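Local atomic coordinates of squalene synthase HpnC (Alicyclobacillus acidocaldarius subsp. acidocaldarius, PDB entry 4HD1), a protein that probably acts as a squalene synthase-type prenyltransferase, joining isoprenoid diphosphates in the biosynthesis of squalene or related terpenoids. Residues 72-80 with 89-97. Residues are numbered along the deposited sequence; the frame is centred on the assembly and turned at random.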
# COMPACT_ATOMS: atom_id res chain seq x y z
N TYR A 72 -5.79 17.27 -6.36
CA TYR A 72 -6.22 15.88 -6.38
C TYR A 72 -7.09 15.58 -5.16
O TYR A 72 -8.06 14.82 -5.24
CB TYR A 72 -5.01 14.95 -6.43
CG TYR A 72 -5.30 13.55 -6.92
CD1 TYR A 72 -5.46 13.28 -8.29
CD2 TYR A 72 -5.38 12.49 -6.03
CE1 TYR A 72 -5.71 11.99 -8.74
CE2 TYR A 72 -5.63 11.19 -6.47
CZ TYR A 72 -5.80 10.95 -7.82
OH TYR A 72 -6.04 9.66 -8.23
N GLU A 73 -6.75 16.21 -4.04
CA GLU A 73 -7.54 16.11 -2.82
C GLU A 73 -8.89 16.80 -3.00
O GLU A 73 -9.91 16.32 -2.49
CB GLU A 73 -6.77 16.72 -1.64
CG GLU A 73 -7.46 16.61 -0.30
CD GLU A 73 -6.58 17.05 0.85
OE1 GLU A 73 -7.03 17.89 1.65
OE2 GLU A 73 -5.44 16.55 0.95
N GLU A 74 -8.89 17.92 -3.74
CA GLU A 74 -10.11 18.62 -4.12
C GLU A 74 -11.07 17.74 -4.93
O GLU A 74 -12.27 17.72 -4.66
CB GLU A 74 -9.79 19.90 -4.90
CG GLU A 74 -9.40 21.08 -4.03
CD GLU A 74 -10.40 21.33 -2.91
OE1 GLU A 74 -11.61 21.44 -3.20
OE2 GLU A 74 -9.97 21.42 -1.74
N GLU A 75 -10.52 17.03 -5.92
CA GLU A 75 -11.28 16.09 -6.73
C GLU A 75 -11.87 14.98 -5.86
O GLU A 75 -13.05 14.65 -5.98
CB GLU A 75 -10.40 15.50 -7.84
CG GLU A 75 -10.09 16.47 -8.98
CD GLU A 75 -8.79 16.19 -9.71
OE1 GLU A 75 -8.58 15.04 -10.16
OE2 GLU A 75 -7.97 17.13 -9.86
N LEU A 76 -11.05 14.44 -4.96
CA LEU A 76 -11.48 13.41 -4.02
C LEU A 76 -12.66 13.87 -3.17
O LEU A 76 -13.65 13.16 -3.04
CB LEU A 76 -10.31 12.96 -3.14
CG LEU A 76 -10.44 11.80 -2.15
CD1 LEU A 76 -11.01 12.25 -0.81
CD2 LEU A 76 -11.22 10.61 -2.71
N ARG A 77 -12.56 15.07 -2.60
CA ARG A 77 -13.65 15.63 -1.79
C ARG A 77 -14.92 15.86 -2.61
O ARG A 77 -16.03 15.66 -2.11
CB ARG A 77 -13.23 16.92 -1.08
CG ARG A 77 -11.94 16.80 -0.28
CD ARG A 77 -11.74 17.99 0.64
NE ARG A 77 -11.96 17.63 2.03
CZ ARG A 77 -11.00 17.31 2.88
NH1 ARG A 77 -9.72 17.32 2.50
NH2 ARG A 77 -11.31 16.98 4.13
N ARG A 78 -14.75 16.28 -3.86
CA ARG A 78 -15.88 16.43 -4.78
C ARG A 78 -16.57 15.09 -5.05
O ARG A 78 -17.79 15.03 -5.19
CB ARG A 78 -15.43 17.08 -6.10
CG ARG A 78 -15.50 18.60 -6.08
CD ARG A 78 -15.24 19.20 -7.45
NE ARG A 78 -13.85 19.62 -7.61
CZ ARG A 78 -12.95 19.01 -8.38
NH1 ARG A 78 -13.28 17.94 -9.10
NH2 ARG A 78 -11.71 19.49 -8.43
N ALA A 79 -15.77 14.02 -5.10
CA ALA A 79 -16.30 12.68 -5.31
C ALA A 79 -17.12 12.18 -4.11
O ALA A 79 -18.00 11.34 -4.27
CB ALA A 79 -15.18 11.71 -5.65
N PHE A 80 -16.84 12.72 -2.93
CA PHE A 80 -17.64 12.45 -1.73
C PHE A 80 -18.86 13.37 -1.62
O PHE A 80 -19.78 13.10 -0.85
CB PHE A 80 -16.80 12.59 -0.47
CG PHE A 80 -16.09 11.33 -0.08
CD1 PHE A 80 -16.60 10.52 0.92
CD2 PHE A 80 -14.92 10.95 -0.73
CE1 PHE A 80 -15.96 9.35 1.28
CE2 PHE A 80 -14.27 9.78 -0.38
CZ PHE A 80 -14.79 8.97 0.62
N PHE A 89 -12.93 9.60 -11.28
CA PHE A 89 -13.58 10.04 -10.05
C PHE A 89 -15.10 9.88 -10.06
O PHE A 89 -15.70 9.79 -8.99
CB PHE A 89 -13.17 11.47 -9.70
CG PHE A 89 -11.85 11.56 -8.98
CD1 PHE A 89 -11.74 11.22 -7.63
CD2 PHE A 89 -10.70 11.97 -9.66
CE1 PHE A 89 -10.52 11.30 -6.97
CE2 PHE A 89 -9.48 12.05 -9.01
CZ PHE A 89 -9.39 11.72 -7.66
N ARG A 90 -15.71 9.86 -11.24
CA ARG A 90 -17.12 9.49 -11.34
C ARG A 90 -17.29 8.02 -10.96
O ARG A 90 -18.20 7.67 -10.20
CB ARG A 90 -17.68 9.78 -12.74
CG ARG A 90 -18.37 11.13 -12.87
CD ARG A 90 -18.94 11.38 -14.26
NE ARG A 90 -18.03 12.19 -15.06
CZ ARG A 90 -17.42 11.79 -16.18
NH1 ARG A 90 -17.63 10.58 -16.67
NH2 ARG A 90 -16.60 12.61 -16.81
N ALA A 91 -16.41 7.16 -11.46
CA ALA A 91 -16.42 5.76 -11.06
C ALA A 91 -16.19 5.63 -9.55
O ALA A 91 -16.94 4.93 -8.86
CB ALA A 91 -15.39 4.96 -11.85
N LEU A 92 -15.18 6.32 -9.02
CA LEU A 92 -14.91 6.31 -7.58
C LEU A 92 -16.11 6.78 -6.76
O LEU A 92 -16.44 6.18 -5.73
CB LEU A 92 -13.66 7.13 -7.23
CG LEU A 92 -13.08 6.87 -5.83
CD1 LEU A 92 -12.49 5.46 -5.75
CD2 LEU A 92 -12.03 7.91 -5.47
N GLN A 93 -16.76 7.85 -7.22
CA GLN A 93 -17.99 8.39 -6.63
C GLN A 93 -19.09 7.34 -6.44
O GLN A 93 -19.74 7.29 -5.39
CB GLN A 93 -18.50 9.50 -7.53
CG GLN A 93 -19.52 10.44 -6.92
CD GLN A 93 -19.72 11.66 -7.79
OE1 GLN A 93 -19.22 12.74 -7.48
NE2 GLN A 93 -20.41 11.50 -8.91
N PHE A 94 -19.31 6.53 -7.46
CA PHE A 94 -20.25 5.43 -7.37
C PHE A 94 -19.77 4.40 -6.34
O PHE A 94 -20.54 3.99 -5.47
CB PHE A 94 -20.46 4.77 -8.73
CG PHE A 94 -21.46 3.65 -8.71
CD1 PHE A 94 -22.82 3.92 -8.54
CD2 PHE A 94 -21.04 2.33 -8.84
CE1 PHE A 94 -23.76 2.89 -8.51
CE2 PHE A 94 -21.97 1.29 -8.82
CZ PHE A 94 -23.33 1.57 -8.65
N THR A 95 -18.51 4.00 -6.46
CA THR A 95 -17.87 3.08 -5.51
C THR A 95 -17.97 3.57 -4.05
O THR A 95 -18.40 2.82 -3.19
CB THR A 95 -16.41 2.79 -5.91
OG1 THR A 95 -16.40 2.03 -7.13
CG2 THR A 95 -15.70 2.00 -4.82
N ILE A 96 -17.57 4.82 -3.80
CA ILE A 96 -17.70 5.42 -2.46
C ILE A 96 -19.09 5.13 -1.91
O ILE A 96 -19.23 4.60 -0.80
CB ILE A 96 -17.52 6.96 -2.45
CG1 ILE A 96 -16.18 7.43 -3.07
CG2 ILE A 96 -17.73 7.52 -1.04
CD1 ILE A 96 -14.94 6.84 -2.46
N ALA A 97 -20.12 5.49 -2.68
CA ALA A 97 -21.50 5.42 -2.22
C ALA A 97 -22.00 3.98 -2.06
O ALA A 97 -22.59 3.64 -1.04
CB ALA A 97 -22.41 6.20 -3.16
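Ala-79 and Gln-93 mark where segments 72-80 and 89-97, parts of helices 65-81 and 87-99, come closest, their CA atoms 4.8 Å apart; the segment axes approach to 9.0 Å and their N-to-C directions differ by 47°. Phe-89 is the knob, seated in a hole made by Tyr-72, Glu-75, Leu-76 and Ala-79. Glu-75 CB sits over one face of its ring, 3.9 Å from the centroid, a CH-pi contact. The ring's CZ edge points at the face of Tyr-72, the planes 69° apart in a T-shaped pair, while Tyr-72 OH is hydrogen-bonded to the Phe-50 carbonyl. An alanine in place of Phe-89 would probably open a gap among these four residues and take from Tyr-72 the ring edge that meets its face. Further along, Leu-76 CD2 meets Leu-92 CD2 at 3.9 Å. Ile-96 has CG2 anti to its backbone N, which carries this methyl over the Phe-80 face, 3.7 Å from the centroid. Gln-93 lays CG against the Ala-79 carbonyl, and its OE1 accepts a hydrogen bond from Ala-84 N in the connecting segment. Helices 41-56 and 104-118 also pack on this pair. The contact joins two consecutive helices by knob-into-hole packing within the all-alpha fold of the squalene/phytoene synthase family.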